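Local coordinates for protein putative monooxygenase (Fusobacterium nucleatum subsp. nucleatum, PDB 3MCS) that probably acts as a monooxygenase of the antibiotic biosynthesis monooxygenase family, with two such family regions in one chain, at residues A[14-19]-A[87-92]; A[25-30]-A[78-83]; A[145-150]-A[166-171]. All blocks are in the same frame, centred on the assembly; numbering follows the deposited sequence. Where two conformers were deposited one is given.

Interaction 1 (A[14-19]-A[87-92]); sequences EVKKDK and IAEGNL
Glu14, Ile87 and Glu89 give up the most surface where the end of strand 7-15 meets the residues that follow helix 75-87, and they show how a strand can receive a helix end through backbone bonds and side chains together. The carbonyl O of Ile87, at the last turn of the helix, accepts the N-H of Lys16 (N to O 3.0 Å, N-H...O 169°); the donor stands above the carbonyl plane. One step along, Glu89 N returns a bond to Glu14 O at 2.8 Å, and the CA of Ala88 also lies 3.4 Å from that oxygen, a CA-H...O contact. Val15 and Ala88 thus form an antiparallel non-hydrogen-bonded pair whose side chains diverge.

The two glutamates lie alongside each other and point the same way. In Glu14 the CG is anti to the backbone N (chi1 -178°) and the chain stays extended, which carries its CG to within 4.0 Å of Glu89 CB. Glu89 bends at chi2 and its side chain crosses that of Lys16 at about a right angle, Glu89 OE1 meeting the methylene carbon CG of Lys16 at 3.5 Å; the ammonium NZ stays 5.5 Å from OE1, beyond a salt bridge. The lysine runs on over the backbone, CE reaching 3.5 Å from Ala88 O.

Ile87 is covered differently. Its CB points away from 14-19, and its side chain packs on Ser22 and Tyr23 of helix 20-37. Lys19, at the N-cap position of that helix, brings its CB to 4.3 Å from Ile87 CA, while its NZ bonds to the carbonyl of Gln86. Just past Glu89 the chain turns a corner at Gly90 and enters strand 91-104, the partner of strand 7-15: the return from helix 75-87 to the sheet, which completes a ferredoxin-like beta-alpha-beta-beta-alpha-beta domain.

Interaction 2 (A[25-30]-A[78-83]); sequences SATEDY and KDFKAV
Phe80 and Tyr30 stack between two antiparallel helices, 20-37 and 75-87, the pair that covers one face of the sheet in a ferredoxin-like domain. The short segments run at 164° to each other with axes 9.8 Å apart at closest approach, and Phe80 gives up the most surface, against Tyr30 and Ala26.

Both aromatics take the same first torsion, CG anti to the backbone N (chi1 172° in Tyr30), and this directs both rings into the layer between the helices and the sheet, where the side chains cross at about a right angle yet the rings lie face to face. They form an offset stack, centroids 4.4 Å apart and planes only 13° from parallel, with Phe80 CD2 over the centre of the Tyr30 ring. Tyr30 CB adds a CH-pi contact over the same phenylalanine, and Tyr30 CD1 meets Phe80 CB at 3.5 Å. The far end of the tyrosine is held by hydrogen bonds from OH to Glu60 and His71, while the stack on Phe80 sets the turn of the ring. Ile58 of strand 55-62 touches both Phe80 and Thr27 from the sheet.

Toward the start of segment 25-30 the packing becomes small and aliphatic. Val83 turns CG1 anti to its own backbone N, and that branch meets the methyl of Ala26, Val83 CG1 to Ala26 CB 3.9 Å.

Interaction 3 (A[145-150]-A[166-171]); sequences EGTLLV and EVYKDI
Leu148 and Leu149 share one acceptor on the facing strand: both backbone N-H groups point at Val167 O, at 2.9 Å from Leu148 N and 3.1 Å from Leu149 N. They arrive from the same face of the carbonyl plane, so a single oxygen satisfies two donors. Val167 N repays Leu149 O at 3.0 Å, and on the far side of the irregularity Lys169 N bonds to Gly146 O at 2.8 Å, in the carbonyl plane.

The polar side-chain ends find partners nearby. Thr147 OG1 bonds to the carbonyl of Thr141 in helix 127-143, while lying 3.7 Å from Tyr168 CE2. Tyr168 OH donates to Glu166 OE1, which it meets from above the carboxylate plane; with its other neighbours, His177 and Tyr174, this holds the phenol in place. The Glu166 side chain also lies about 5 Å from a bound acetate, probably taken up from the crystallisation liquor. Asp170, at the N-cap of helix 171-178, caps a backbone N of its first turn with its side chain, and OD1 also bonds Ser173 OG.

Val167 packs against Leu149, CB to CB 4.0 Å. Leu148 and Leu149 together face the single Val167, a classic beta bulge set in the antiparallel hairpin of strands 147-155 and 161-168.

Overall arrangement
Interaction 2 lies in the first of the two monooxygenase-family regions and interaction 3 in the second. Helix 20-37 follows strand 7-15, and helix 75-87 leads into strand 88-89, so along the chain interaction 2 is nested within the loop closed by interaction 1; their centres lie 14 Å apart on the same side of the chain's centre. Interaction 3 comes later, its centre 29 Å from that of interaction 1 and 27 Å from that of interaction 2, touching neither. Yet strand 91-104, entered at interaction 1, pairs with strand 147-155 of interaction 3, so one continuous antiparallel sheet joins both halves. A single chain thereby probably reproduces the alpha-beta barrel that relatives form by dimerising.

Interaction 1 (A[14-19]-A[87-92])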
ATOM      1  N   GLU A  14      13.988   4.630   6.317  1.00 42.36           N
ATOM      2  CA  GLU A  14      15.000   5.337   5.554  1.00 43.06           C
ATOM      3  C   GLU A  14      16.175   4.403   5.263  1.00 44.02           C
ATOM      4  O   GLU A  14      16.669   3.720   6.168  1.00 44.58           O
ATOM      5  CB  GLU A  14      15.459   6.555   6.334  1.00 42.35           C
ATOM      6  CG  GLU A  14      16.463   7.391   5.616  1.00 43.99           C
ATOM      7  CD  GLU A  14      16.802   8.632   6.357  1.00 45.80           C
ATOM      8  OE1 GLU A  14      16.024   8.998   7.269  1.00 53.20           O
ATOM      9  OE2 GLU A  14      17.837   9.237   6.019  1.00 41.74           O
ATOM     10  N   VAL A  15      16.632   4.380   4.010  1.00 43.51           N
ATOM     11  CA  VAL A  15      17.735   3.499   3.610  1.00 43.26           C
ATOM     12  C   VAL A  15      19.078   4.212   3.766  1.00 42.13           C
ATOM     13  O   VAL A  15      19.221   5.367   3.394  1.00 40.34           O
ATOM     14  CB  VAL A  15      17.557   2.990   2.142  1.00 43.55           C
ATOM     15  CG1 VAL A  15      18.621   1.989   1.773  1.00 42.54           C
ATOM     16  CG2 VAL A  15      16.194   2.350   1.946  1.00 42.53           C
ATOM     17  N   LYS A  16      20.061   3.519   4.327  1.00 43.25           N
ATOM     18  CA  LYS A  16      21.390   4.089   4.467  1.00 44.26           C
ATOM     19  C   LYS A  16      21.957   4.555   3.115  1.00 45.32           C
ATOM     20  O   LYS A  16      21.684   3.959   2.056  1.00 44.03           O
ATOM     21  CB  LYS A  16      22.370   3.090   5.096  1.00 44.99           C
ATOM     22  CG  LYS A  16      22.171   2.843   6.576  1.00 46.57           C
ATOM     23  CD  LYS A  16      23.364   2.114   7.200  1.00 45.14           C
ATOM     24  CE  LYS A  16      23.133   1.869   8.687  1.00 46.36           C
ATOM     25  NZ  LYS A  16      24.297   1.201   9.347  1.00 50.47           N
ATOM     26  N   LYS A  17      22.776   5.605   3.176  1.00 45.26           N
ATOM     27  CA  LYS A  17      23.373   6.194   1.982  1.00 46.79           C
ATOM     28  C   LYS A  17      23.943   5.177   0.973  1.00 46.56           C
ATOM     29  O   LYS A  17      23.459   5.073  -0.167  1.00 48.23           O
ATOM     30  CB  LYS A  17      24.489   7.186   2.378  1.00 47.93           C
ATOM     31  N   ASP A  18      24.945   4.421   1.397  1.00 44.57           N
ATOM     32  CA  ASP A  18      25.652   3.538   0.474  1.00 45.68           C
ATOM     33  C   ASP A  18      25.191   2.076   0.500  1.00 45.41           C
ATOM     34  O   ASP A  18      25.981   1.175   0.192  1.00 45.53           O
ATOM     35  CB  ASP A  18      27.190   3.659   0.698  1.00 46.34           C
ATOM     36  CG  ASP A  18      27.610   3.533   2.179  1.00 51.45           C
ATOM     37  OD1 ASP A  18      26.721   3.368   3.055  1.00 55.86           O
ATOM     38  OD2 ASP A  18      28.839   3.615   2.459  1.00 55.36           O
ATOM     39  N   LYS A  19      23.910   1.846   0.805  1.00 44.87           N
ATOM     40  CA  LYS A  19      23.377   0.478   0.895  1.00 44.83           C
ATOM     41  C   LYS A  19      22.132   0.193   0.030  1.00 43.74           C
ATOM     42  O   LYS A  19      21.406  -0.775   0.247  1.00 40.88           O
ATOM     43  CB  LYS A  19      23.077   0.132   2.365  1.00 46.11           C
ATOM     44  CG  LYS A  19      24.279   0.192   3.340  1.00 44.61           C
ATOM     45  CD  LYS A  19      25.310  -0.878   3.045  1.00 48.08           C
ATOM     46  CE  LYS A  19      26.284  -1.061   4.212  1.00 58.63           C
ATOM     47  NZ  LYS A  19      25.618  -1.598   5.449  1.00 56.46           N
ATOM     48  N   ILE A  87      20.932  -2.058   6.747  1.00 43.47           N
ATOM     49  CA  ILE A  87      20.538  -1.220   5.621  1.00 43.60           C
ATOM     50  C   ILE A  87      19.603  -0.043   5.946  1.00 44.62           C
ATOM     51  O   ILE A  87      19.275   0.754   5.062  1.00 44.88           O
ATOM     52  CB  ILE A  87      19.860  -2.094   4.547  1.00 43.46           C
ATOM     53  CG1 ILE A  87      18.498  -2.603   5.042  1.00 45.70           C
ATOM     54  CG2 ILE A  87      20.766  -3.255   4.180  1.00 41.34           C
ATOM     55  CD1 ILE A  87      17.632  -3.263   3.985  1.00 43.89           C
ATOM     56  N   ALA A  88      19.175   0.067   7.202  1.00 44.79           N
ATOM     57  CA  ALA A  88      18.265   1.132   7.608  1.00 43.74           C
ATOM     58  C   ALA A  88      18.981   2.223   8.421  1.00 42.99           C
ATOM     59  O   ALA A  88      19.733   1.950   9.357  1.00 41.76           O
ATOM     60  CB  ALA A  88      17.110   0.549   8.385  1.00 43.02           C
ATOM     61  N   GLU A  89      18.746   3.466   8.042  1.00 43.68           N
ATOM     62  CA  GLU A  89      19.334   4.588   8.747  1.00 46.09           C
ATOM     63  C   GLU A  89      18.515   4.892  10.008  1.00 47.50           C
ATOM     64  O   GLU A  89      19.042   5.010  11.104  1.00 47.42           O
ATOM     65  CB  GLU A  89      19.400   5.822   7.835  1.00 46.23           C
ATOM     66  CG  GLU A  89      20.206   7.001   8.414  1.00 47.11           C
ATOM     67  CD  GLU A  89      21.711   6.714   8.589  1.00 48.69           C
ATOM     68  OE1 GLU A  89      22.329   6.108   7.689  1.00 46.83           O
ATOM     69  OE2 GLU A  89      22.285   7.146   9.613  1.00 52.23           O
ATOM     70  N   GLY A  90      17.209   5.010   9.853  1.00 49.12           N
ATOM     71  CA  GLY A  90      16.386   5.306  11.011  1.00 50.42           C
ATOM     72  C   GLY A  90      14.915   5.217  10.698  1.00 51.41           C
ATOM     73  O   GLY A  90      14.529   4.558   9.718  1.00 50.89           O
ATOM     74  N   ASN A  91      14.116   5.900  11.531  1.00 51.51           N
ATOM     75  CA  ASN A  91      12.638   5.917  11.453  1.00 51.52           C
ATOM     76  C   ASN A  91      12.013   4.541  11.811  1.00 52.89           C
ATOM     77  O   ASN A  91      11.679   4.323  12.989  1.00 56.85           O
ATOM     78  CB  ASN A  91      12.118   6.470  10.098  1.00 50.88           C
ATOM     79  CG  ASN A  91      12.335   7.996   9.947  1.00 53.23           C
ATOM     80  OD1 ASN A  91      13.451   8.502  10.125  1.00 50.66           O
ATOM     81  ND2 ASN A  91      11.259   8.725   9.602  1.00 49.84           N
ATOM     82  N   LEU A  92      11.893   3.651  10.803  1.00 50.49           N
ATOM     83  CA  LEU A  92      11.340   2.298  10.974  0.50 49.58           C
ATOM     84  C   LEU A  92       9.865   2.303  11.415  1.00 50.08           C
ATOM     85  O   LEU A  92       9.516   1.668  12.394  1.00 53.09           O
ATOM     86  CB  LEU A  92      12.209   1.514  11.970  0.50 48.50           C
ATOM     87  CG  LEU A  92      13.719   1.534  11.680  0.50 44.93           C
ATOM     88  CD1 LEU A  92      14.546   1.143  12.904  0.50 39.12           C
ATOM     89  CD2 LEU A  92      14.023   0.633  10.492  0.50 40.54           C
TER

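Interaction 2 (A[25-30]-A[78-83])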
ATOM      1  N   SER A  25      18.343  -6.127  -3.034  1.00 42.89           N
ATOM      2  CA  SER A  25      18.566  -7.566  -2.990  1.00 43.27           C
ATOM      3  C   SER A  25      17.789  -8.263  -1.881  1.00 43.24           C
ATOM      4  O   SER A  25      17.127  -9.287  -2.124  1.00 43.41           O
ATOM      5  CB  SER A  25      20.063  -7.853  -2.779  1.00 43.68           C
ATOM      6  OG  SER A  25      20.642  -8.422  -3.920  1.00 45.70           O
ATOM      7  N   ALA A  26      17.905  -7.714  -0.667  1.00 41.72           N
ATOM      8  CA  ALA A  26      17.246  -8.262   0.507  1.00 41.37           C
ATOM      9  C   ALA A  26      15.727  -8.122   0.414  1.00 42.14           C
ATOM     10  O   ALA A  26      15.003  -9.016   0.856  1.00 43.70           O
ATOM     11  CB  ALA A  26      17.768  -7.605   1.758  1.00 40.76           C
ATOM     12  N   THR A  27      15.230  -7.023  -0.150  1.00 42.06           N
ATOM     13  CA  THR A  27      13.779  -6.862  -0.285  1.00 42.41           C
ATOM     14  C   THR A  27      13.261  -7.804  -1.375  1.00 42.84           C
ATOM     15  O   THR A  27      12.196  -8.398  -1.221  1.00 42.20           O
ATOM     16  CB  THR A  27      13.374  -5.439  -0.592  1.00 41.88           C
ATOM     17  OG1 THR A  27      13.956  -4.585   0.378  1.00 38.78           O
ATOM     18  CG2 THR A  27      11.871  -5.288  -0.527  1.00 42.19           C
ATOM     19  N   GLU A  28      14.012  -7.965  -2.465  1.00 43.66           N
ATOM     20  CA  GLU A  28      13.607  -8.900  -3.512  1.00 44.64           C
ATOM     21  C   GLU A  28      13.494 -10.325  -2.945  1.00 45.76           C
ATOM     22  O   GLU A  28      12.469 -10.992  -3.136  1.00 46.17           O
ATOM     23  CB  GLU A  28      14.572  -8.882  -4.706  1.00 44.84           C
ATOM     24  CG  GLU A  28      14.421  -7.675  -5.632  1.00 48.19           C
ATOM     25  CD  GLU A  28      15.463  -7.619  -6.765  1.00 48.80           C
ATOM     26  OE1 GLU A  28      16.286  -8.559  -6.914  1.00 49.95           O
ATOM     27  OE2 GLU A  28      15.450  -6.604  -7.501  1.00 49.44           O
ATOM     28  N   ASP A  29      14.543 -10.785  -2.258  1.00 44.86           N
ATOM     29  CA  ASP A  29      14.526 -12.106  -1.649  1.00 45.45           C
ATOM     30  C   ASP A  29      13.326 -12.256  -0.712  1.00 45.78           C
ATOM     31  O   ASP A  29      12.633 -13.262  -0.741  1.00 46.26           O
ATOM     32  CB  ASP A  29      15.803 -12.381  -0.836  1.00 46.69           C
ATOM     33  CG  ASP A  29      17.068 -12.433  -1.690  1.00 45.84           C
ATOM     34  OD1 ASP A  29      16.955 -12.260  -2.923  1.00 45.77           O
ATOM     35  OD2 ASP A  29      18.169 -12.633  -1.094  1.00 41.06           O
ATOM     36  N   TYR A  30      13.073 -11.246   0.107  1.00 46.01           N
ATOM     37  CA  TYR A  30      12.002 -11.331   1.103  1.00 44.45           C
ATOM     38  C   TYR A  30      10.655 -11.498   0.451  1.00 43.81           C
ATOM     39  O   TYR A  30       9.865 -12.370   0.844  1.00 43.69           O
ATOM     40  CB  TYR A  30      12.051 -10.090   1.998  1.00 44.54           C
ATOM     41  CG  TYR A  30      10.912  -9.897   2.963  1.00 41.53           C
ATOM     42  CD1 TYR A  30      10.715 -10.761   4.007  1.00 39.11           C
ATOM     43  CD2 TYR A  30      10.088  -8.790   2.872  1.00 41.15           C
ATOM     44  CE1 TYR A  30       9.680 -10.568   4.903  1.00 41.23           C
ATOM     45  CE2 TYR A  30       9.066  -8.577   3.773  1.00 41.33           C
ATOM     46  CZ  TYR A  30       8.862  -9.474   4.785  1.00 39.62           C
ATOM     47  OH  TYR A  30       7.849  -9.285   5.703  1.00 36.41           O
ATOM     48  N   LYS A  78      12.426 -13.787   9.228  1.00 44.19           N
ATOM     49  CA  LYS A  78      13.583 -13.874  10.144  1.00 46.48           C
ATOM     50  C   LYS A  78      14.879 -13.428   9.429  1.00 46.33           C
ATOM     51  O   LYS A  78      15.751 -12.788  10.035  1.00 46.10           O
ATOM     52  CB  LYS A  78      13.752 -15.282  10.747  1.00 46.94           C
ATOM     53  N   ASP A  79      14.998 -13.747   8.143  1.00 45.18           N
ATOM     54  CA  ASP A  79      16.181 -13.355   7.402  1.00 45.30           C
ATOM     55  C   ASP A  79      16.199 -11.861   7.123  1.00 45.56           C
ATOM     56  O   ASP A  79      17.222 -11.197   7.319  1.00 46.08           O
ATOM     57  CB  ASP A  79      16.295 -14.153   6.104  1.00 45.37           C
ATOM     58  CG  ASP A  79      16.736 -15.570   6.348  1.00 43.98           C
ATOM     59  OD1 ASP A  79      16.972 -15.875   7.530  1.00 39.27           O
ATOM     60  OD2 ASP A  79      16.858 -16.359   5.377  1.00 44.70           O
ATOM     61  N   PHE A  80      15.056 -11.336   6.708  1.00 45.56           N
ATOM     62  CA  PHE A  80      14.926  -9.913   6.390  1.00 44.83           C
ATOM     63  C   PHE A  80      15.091  -9.036   7.618  1.00 44.16           C
ATOM     64  O   PHE A  80      15.866  -8.103   7.588  1.00 45.99           O
ATOM     65  CB  PHE A  80      13.596  -9.659   5.710  1.00 44.29           C
ATOM     66  CG  PHE A  80      13.439  -8.277   5.181  1.00 43.36           C
ATOM     67  CD1 PHE A  80      14.307  -7.782   4.225  1.00 44.38           C
ATOM     68  CD2 PHE A  80      12.374  -7.495   5.581  1.00 44.65           C
ATOM     69  CE1 PHE A  80      14.146  -6.509   3.703  1.00 43.12           C
ATOM     70  CE2 PHE A  80      12.212  -6.222   5.075  1.00 49.00           C
ATOM     71  CZ  PHE A  80      13.104  -5.731   4.130  1.00 45.46           C
ATOM     72  N   LYS A  81      14.412  -9.356   8.709  1.00 44.69           N
ATOM     73  CA  LYS A  81      14.574  -8.579   9.961  1.00 45.51           C
ATOM     74  C   LYS A  81      16.006  -8.619  10.510  1.00 45.51           C
ATOM     75  O   LYS A  81      16.399  -7.731  11.276  1.00 44.90           O
ATOM     76  CB  LYS A  81      13.568  -9.013  11.033  1.00 46.71           C
ATOM     77  CG  LYS A  81      12.113  -8.545  10.729  1.00 44.09           C
ATOM     78  N   ALA A  82      16.775  -9.632  10.105  1.00 45.64           N
ATOM     79  CA  ALA A  82      18.187  -9.738  10.456  1.00 46.41           C
ATOM     80  C   ALA A  82      19.043  -8.744   9.648  1.00 47.36           C
ATOM     81  O   ALA A  82      20.167  -8.379  10.072  1.00 47.51           O
ATOM     82  CB  ALA A  82      18.687 -11.179  10.221  1.00 46.30           C
ATOM     83  N   VAL A  83      18.519  -8.310   8.490  1.00 46.55           N
ATOM     84  CA  VAL A  83      19.255  -7.407   7.593  1.00 45.66           C
ATOM     85  C   VAL A  83      18.864  -5.934   7.744  1.00 44.86           C
ATOM     86  O   VAL A  83      19.669  -5.044   7.489  1.00 44.63           O
ATOM     87  CB  VAL A  83      19.114  -7.859   6.109  1.00 45.75           C
ATOM     88  CG1 VAL A  83      19.582  -6.784   5.167  1.00 45.71           C
ATOM     89  CG2 VAL A  83      19.906  -9.138   5.861  1.00 43.47           C
TER

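Interaction 3 (A[145-150]-A[166-171])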
ATOM      1  N   GLU A 145     -10.141   1.407 -16.595  1.00 47.81           N
ATOM      2  CA  GLU A 145      -9.241   0.520 -17.317  1.00 47.09           C
ATOM      3  C   GLU A 145      -7.804   0.895 -16.985  1.00 46.97           C
ATOM      4  O   GLU A 145      -7.445   2.071 -17.050  1.00 47.50           O
ATOM      5  CB  GLU A 145      -9.505   0.612 -18.827  1.00 47.30           C
ATOM      6  CG  GLU A 145      -8.526  -0.168 -19.732  1.00 48.62           C
ATOM      7  CD  GLU A 145      -8.373  -1.664 -19.357  1.00 55.40           C
ATOM      8  OE1 GLU A 145      -8.242  -2.025 -18.136  1.00 53.66           O
ATOM      9  OE2 GLU A 145      -8.312  -2.476 -20.315  1.00 53.84           O
ATOM     10  N   GLY A 146      -6.994  -0.101 -16.621  1.00 45.91           N
ATOM     11  CA  GLY A 146      -5.592   0.130 -16.260  1.00 44.34           C
ATOM     12  C   GLY A 146      -5.327   0.065 -14.760  1.00 43.71           C
ATOM     13  O   GLY A 146      -4.166  -0.068 -14.328  1.00 43.00           O
ATOM     14  N   THR A 147      -6.377   0.163 -13.949  1.00 42.05           N
ATOM     15  CA  THR A 147      -6.201   0.057 -12.512  1.00 42.37           C
ATOM     16  C   THR A 147      -5.955  -1.403 -12.173  1.00 42.87           C
ATOM     17  O   THR A 147      -6.745  -2.253 -12.547  1.00 43.49           O
ATOM     18  CB  THR A 147      -7.433   0.543 -11.748  1.00 41.95           C
ATOM     19  OG1 THR A 147      -7.774   1.858 -12.182  1.00 38.46           O
ATOM     20  CG2 THR A 147      -7.165   0.575 -10.249  1.00 39.67           C
ATOM     21  N   LEU A 148      -4.855  -1.706 -11.488  1.00 43.00           N
ATOM     22  CA  LEU A 148      -4.568  -3.094 -11.105  1.00 42.67           C
ATOM     23  C   LEU A 148      -4.901  -3.371  -9.628  1.00 41.87           C
ATOM     24  O   LEU A 148      -5.225  -4.503  -9.268  1.00 37.80           O
ATOM     25  CB  LEU A 148      -3.112  -3.457 -11.413  1.00 42.69           C
ATOM     26  CG  LEU A 148      -2.645  -3.346 -12.871  1.00 42.48           C
ATOM     27  CD1 LEU A 148      -1.151  -3.680 -13.022  1.00 41.42           C
ATOM     28  CD2 LEU A 148      -3.468  -4.246 -13.744  1.00 47.38           C
ATOM     29  N   LEU A 149      -4.893  -2.338  -8.786  1.00 43.04           N
ATOM     30  CA  LEU A 149      -5.090  -2.540  -7.338  1.00 43.07           C
ATOM     31  C   LEU A 149      -5.473  -1.265  -6.599  1.00 42.06           C
ATOM     32  O   LEU A 149      -4.975  -0.207  -6.918  1.00 41.25           O
ATOM     33  CB  LEU A 149      -3.777  -3.111  -6.741  1.00 40.89           C
ATOM     34  CG  LEU A 149      -3.574  -3.383  -5.264  1.00 37.96           C
ATOM     35  CD1 LEU A 149      -2.365  -4.283  -5.052  1.00 42.62           C
ATOM     36  CD2 LEU A 149      -3.409  -2.111  -4.472  1.00 40.23           C
ATOM     37  N   VAL A 150      -6.375  -1.382  -5.631  1.00 41.17           N
ATOM     38  CA  VAL A 150      -6.719  -0.280  -4.760  1.00 42.39           C
ATOM     39  C   VAL A 150      -6.938  -0.845  -3.356  1.00 43.30           C
ATOM     40  O   VAL A 150      -7.820  -1.681  -3.165  1.00 44.26           O
ATOM     41  CB  VAL A 150      -7.983   0.528  -5.219  1.00 41.89           C
ATOM     42  CG1 VAL A 150      -7.739   1.180  -6.552  1.00 40.82           C
ATOM     43  CG2 VAL A 150      -9.241  -0.353  -5.280  1.00 40.05           C
ATOM     44  N   GLU A 166      -2.378   2.199  -4.338  1.00 43.00           N
ATOM     45  CA  GLU A 166      -2.949   1.866  -5.634  1.00 43.44           C
ATOM     46  C   GLU A 166      -1.878   1.610  -6.680  1.00 42.31           C
ATOM     47  O   GLU A 166      -0.886   2.306  -6.734  1.00 41.60           O
ATOM     48  CB  GLU A 166      -3.929   2.968  -6.077  1.00 43.18           C
ATOM     49  CG  GLU A 166      -3.412   4.387  -5.918  1.00 47.49           C
ATOM     50  CD  GLU A 166      -4.469   5.457  -6.210  1.00 51.55           C
ATOM     51  OE1 GLU A 166      -5.583   5.126  -6.699  1.00 50.62           O
ATOM     52  OE2 GLU A 166      -4.165   6.648  -5.941  1.00 49.29           O
ATOM     53  N   VAL A 167      -2.091   0.577  -7.492  1.00 42.98           N
ATOM     54  CA  VAL A 167      -1.166   0.202  -8.543  1.00 43.29           C
ATOM     55  C   VAL A 167      -1.889   0.288  -9.888  1.00 44.69           C
ATOM     56  O   VAL A 167      -3.037  -0.097  -9.972  1.00 47.47           O
ATOM     57  CB  VAL A 167      -0.621  -1.198  -8.294  1.00 43.00           C
ATOM     58  CG1 VAL A 167       0.329  -1.597  -9.385  1.00 40.81           C
ATOM     59  CG2 VAL A 167       0.076  -1.254  -6.911  1.00 39.86           C
ATOM     60  N   TYR A 168      -1.210   0.828 -10.910  1.00 45.10           N
ATOM     61  CA  TYR A 168      -1.734   1.014 -12.267  1.00 43.82           C
ATOM     62  C   TYR A 168      -0.848   0.310 -13.298  1.00 43.87           C
ATOM     63  O   TYR A 168       0.343   0.074 -13.050  1.00 42.41           O
ATOM     64  CB  TYR A 168      -1.846   2.505 -12.590  1.00 42.67           C
ATOM     65  CG  TYR A 168      -2.832   3.248 -11.712  1.00 44.31           C
ATOM     66  CD1 TYR A 168      -2.467   3.700 -10.458  1.00 42.43           C
ATOM     67  CD2 TYR A 168      -4.136   3.491 -12.134  1.00 45.84           C
ATOM     68  CE1 TYR A 168      -3.359   4.345  -9.631  1.00 39.07           C
ATOM     69  CE2 TYR A 168      -5.050   4.158 -11.309  1.00 44.41           C
ATOM     70  CZ  TYR A 168      -4.648   4.577 -10.050  1.00 43.58           C
ATOM     71  OH  TYR A 168      -5.534   5.252  -9.219  1.00 43.64           O
ATOM     72  N   LYS A 169      -1.413  -0.032 -14.457  1.00 44.52           N
ATOM     73  CA  LYS A 169      -0.637  -0.776 -15.477  1.00 45.41           C
ATOM     74  C   LYS A 169       0.490   0.097 -16.049  1.00 45.95           C
ATOM     75  O   LYS A 169       1.583  -0.413 -16.392  1.00 46.07           O
ATOM     76  CB  LYS A 169      -1.525  -1.367 -16.603  1.00 44.58           C
ATOM     77  CG  LYS A 169      -1.904  -0.419 -17.737  1.00 48.22           C
ATOM     78  CD  LYS A 169      -2.848  -1.044 -18.782  1.00 50.45           C
ATOM     79  CE  LYS A 169      -3.225   0.023 -19.837  1.00 51.28           C
ATOM     80  NZ  LYS A 169      -4.337  -0.356 -20.725  1.00 44.68           N
ATOM     81  N   ASP A 170       0.214   1.400 -16.137  1.00 44.64           N
ATOM     82  CA  ASP A 170       1.164   2.372 -16.654  1.00 42.95           C
ATOM     83  C   ASP A 170       0.827   3.776 -16.173  1.00 43.49           C
ATOM     84  O   ASP A 170      -0.280   4.059 -15.695  1.00 42.67           O
ATOM     85  CB  ASP A 170       1.258   2.307 -18.188  1.00 42.42           C
ATOM     86  CG  ASP A 170      -0.065   2.532 -18.879  1.00 44.08           C
ATOM     87  OD1 ASP A 170      -0.959   3.180 -18.291  1.00 44.57           O
ATOM     88  OD2 ASP A 170      -0.210   2.077 -20.029  1.00 47.89           O
ATOM     89  N   ILE A 171       1.808   4.654 -16.305  1.00 44.18           N
ATOM     90  CA  ILE A 171       1.711   6.015 -15.815  1.00 43.63           C
ATOM     91  C   ILE A 171       0.565   6.798 -16.444  1.00 42.64           C
ATOM     92  O   ILE A 171      -0.060   7.620 -15.774  1.00 42.56           O
ATOM     93  CB  ILE A 171       3.068   6.724 -15.992  1.00 44.69           C
ATOM     94  CG1 ILE A 171       3.100   8.044 -15.205  1.00 46.25           C
ATOM     95  CG2 ILE A 171       3.391   6.887 -17.493  1.00 48.19           C
ATOM     96  CD1 ILE A 171       4.527   8.571 -14.992  1.00 46.38           C
TER